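Local coordinates for paraflagellar rod component (Trypanosoma brucei, PDB 2Q0X), which is of unknown function but adopts an alpha/beta hydrolase fold and is probably a component of the paraflagellar rod, at residues A[67-72]-A[105-110]. Residues are numbered along the deposited sequence; the frame is centred on the assembly and turned at random.
Sequences DWAFVQ and HCMNEV
Trp68 and Ala69 meet Met107, Glu109 and Val110 in a small buried packing contact at the N-terminal ends of strands 69-73 and 110-115 in the central sheet. Trp68 precedes strand 69-73 and Ala69 begins it. Met107 and Glu109 lie in the loop after helix 87-104, and Val110 begins strand 110-115. Strand 40-44 lies between these two strands, so the segments are not paired as neighbours. Side chains make the contact, with the Trp68 ring also touching backbone. The Trp68 indole reaches past strand 40-44, its CG set anti to the carbonyl carbon (chi1 -66°). Its six-membered ring arrives obliquely at the Glu109 side chain, with CH2 3.9 Å from Glu109 OE2. The two side chains cross at about a right angle, and the ring and carboxylate planes are 53° apart. Trp68 CZ3 also lies 4.3 Å from Val110 C. Glu109 OE2 forms a salt bridge to Arg298 and a hydrogen bond to Thr136, and OE1 a salt bridge to Arg39. Arg39 also makes a cation-pi contact with Trp68, which ties ring and acid together. Beside them, Ala69 CB rests against Met107 SD at 4.5 Å. Met35 and Cys40 touch both of these side chains. Strands 69-73 and 110-115, joined through helix 87-104 in a beta-alpha-beta crossover, flank strand 40-44, as in the 1-2-4-3-5-6-7-8 order of the alpha/beta hydrolase fold.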
loop_
_atom_site.group_PDB
_atom_site.type_symbol
_atom_site.label_atom_id
_atom_site.label_comp_id
_atom_site.label_asym_id
_atom_site.label_seq_id
_atom_site.Cartn_x
_atom_site.Cartn_y
_atom_site.Cartn_z
ATOM N N ASP A 67 7.127 -26.619 5.134
ATOM C CA ASP A 67 6.195 -27.329 4.259
ATOM C C ASP A 67 5.747 -26.412 3.114
ATOM O O ASP A 67 5.921 -26.753 1.944
ATOM C CB ASP A 67 5.006 -27.841 5.082
ATOM C CG ASP A 67 4.138 -28.804 4.317
ATOM O OD1 ASP A 67 4.662 -29.502 3.429
ATOM O OD2 ASP A 67 2.923 -28.868 4.598
ATOM N N TRP A 68 5.189 -25.249 3.463
ATOM C CA TRP A 68 4.900 -24.188 2.501
ATOM C C TRP A 68 5.511 -22.852 2.948
ATOM O O TRP A 68 5.441 -22.485 4.125
ATOM C CB TRP A 68 3.380 -23.995 2.338
ATOM C CG TRP A 68 2.610 -25.157 1.721
ATOM C CD1 TRP A 68 2.153 -26.271 2.361
ATOM C CD2 TRP A 68 2.162 -25.271 0.362
ATOM N NE1 TRP A 68 1.476 -27.074 1.488
ATOM C CE2 TRP A 68 1.458 -26.483 0.253
ATOM C CE3 TRP A 68 2.284 -24.466 -0.770
ATOM C CZ2 TRP A 68 0.877 -26.912 -0.949
ATOM C CZ3 TRP A 68 1.723 -24.901 -1.964
ATOM C CH2 TRP A 68 1.027 -26.113 -2.039
ATOM N N ALA A 69 6.090 -22.115 2.007
ATOM C CA ALA A 69 6.426 -20.727 2.237
ATOM C C ALA A 69 5.116 -19.934 2.265
ATOM O O ALA A 69 4.086 -20.439 1.847
ATOM C CB ALA A 69 7.368 -20.196 1.156
ATOM N N PHE A 70 5.162 -18.724 2.808
ATOM C CA PHE A 70 4.013 -17.831 2.862
ATOM C C PHE A 70 4.434 -16.508 2.224
ATOM O O PHE A 70 5.374 -15.872 2.683
ATOM C CB PHE A 70 3.518 -17.621 4.309
ATOM C CG PHE A 70 2.155 -16.960 4.392
ATOM C CD1 PHE A 70 2.016 -15.661 4.882
ATOM C CD2 PHE A 70 1.021 -17.623 3.948
ATOM C CE1 PHE A 70 0.780 -15.039 4.948
ATOM C CE2 PHE A 70 -0.219 -17.000 3.998
ATOM C CZ PHE A 70 -0.332 -15.687 4.497
ATOM N N VAL A 71 3.766 -16.148 1.124
ATOM C CA VAL A 71 4.092 -14.956 0.363
ATOM C C VAL A 71 2.866 -14.059 0.296
ATOM O O VAL A 71 1.759 -14.552 0.099
ATOM C CB VAL A 71 4.527 -15.285 -1.079
ATOM C CG1 VAL A 71 4.841 -13.997 -1.861
ATOM C CG2 VAL A 71 5.748 -16.239 -1.088
ATOM N N GLN A 72 3.106 -12.748 0.450
ATOM C CA GLN A 72 2.078 -11.707 0.458
ATOM C C GLN A 72 2.431 -10.605 -0.506
ATOM O O GLN A 72 3.566 -10.159 -0.544
ATOM C CB GLN A 72 1.986 -11.101 1.846
ATOM C CG GLN A 72 1.501 -12.056 2.882
ATOM C CD GLN A 72 1.568 -11.462 4.276
ATOM O OE1 GLN A 72 0.701 -10.675 4.671
ATOM N NE2 GLN A 72 2.616 -11.814 5.019
ATOM N N HIS A 105 12.548 -18.254 -7.444
ATOM C CA HIS A 105 12.598 -18.669 -6.033
ATOM C C HIS A 105 12.346 -20.166 -5.769
ATOM O O HIS A 105 11.933 -20.543 -4.681
ATOM C CB HIS A 105 11.662 -17.767 -5.213
ATOM C CG HIS A 105 12.083 -16.331 -5.206
ATOM N ND1 HIS A 105 11.577 -15.401 -6.088
ATOM C CD2 HIS A 105 12.998 -15.674 -4.456
ATOM C CE1 HIS A 105 12.152 -14.233 -5.875
ATOM N NE2 HIS A 105 13.025 -14.374 -4.896
ATOM N N CYS A 106 12.628 -21.006 -6.752
ATOM C CA CYS A 106 12.443 -22.475 -6.664
ATOM C C CYS A 106 11.113 -22.909 -6.054
ATOM O O CYS A 106 11.041 -23.923 -5.343
ATOM C CB CYS A 106 13.597 -23.171 -5.924
ATOM S SG CYS A 106 13.574 -25.024 -6.158
ATOM N N MET A 107 10.059 -22.163 -6.358
ATOM C CA MET A 107 8.720 -22.577 -5.994
ATOM C C MET A 107 8.200 -23.555 -7.048
ATOM O O MET A 107 8.108 -23.215 -8.226
ATOM C CB MET A 107 7.802 -21.355 -5.873
ATOM C CG MET A 107 8.147 -20.449 -4.722
ATOM S SD MET A 107 8.113 -21.306 -3.127
ATOM C CE MET A 107 9.826 -21.400 -2.633
ATOM N N ASN A 108 7.879 -24.771 -6.617
ATOM C CA ASN A 108 7.414 -25.843 -7.515
ATOM C C ASN A 108 5.899 -25.916 -7.617
ATOM O O ASN A 108 5.370 -26.600 -8.478
ATOM C CB ASN A 108 7.904 -27.206 -7.029
ATOM C CG ASN A 108 9.385 -27.399 -7.221
ATOM O OD1 ASN A 108 9.996 -26.810 -8.111
ATOM N ND2 ASN A 108 9.974 -28.235 -6.383
ATOM N N GLU A 109 5.199 -25.275 -6.692
ATOM C CA GLU A 109 3.756 -25.109 -6.826
ATOM C C GLU A 109 3.299 -23.949 -5.982
ATOM O O GLU A 109 4.016 -23.474 -5.117
ATOM C CB GLU A 109 2.989 -26.398 -6.496
ATOM C CG GLU A 109 3.454 -27.122 -5.279
ATOM C CD GLU A 109 2.592 -28.325 -4.925
ATOM O OE1 GLU A 109 3.111 -29.259 -4.307
ATOM O OE2 GLU A 109 1.394 -28.337 -5.225
ATOM N N VAL A 110 2.103 -23.470 -6.291
ATOM C CA VAL A 110 1.552 -22.295 -5.661
ATOM C C VAL A 110 0.125 -22.629 -5.273
ATOM O O VAL A 110 -0.683 -23.043 -6.123
ATOM C CB VAL A 110 1.574 -21.076 -6.599
ATOM C CG1 VAL A 110 0.785 -19.881 -5.975
ATOM C CG2 VAL A 110 3.018 -20.665 -6.942
#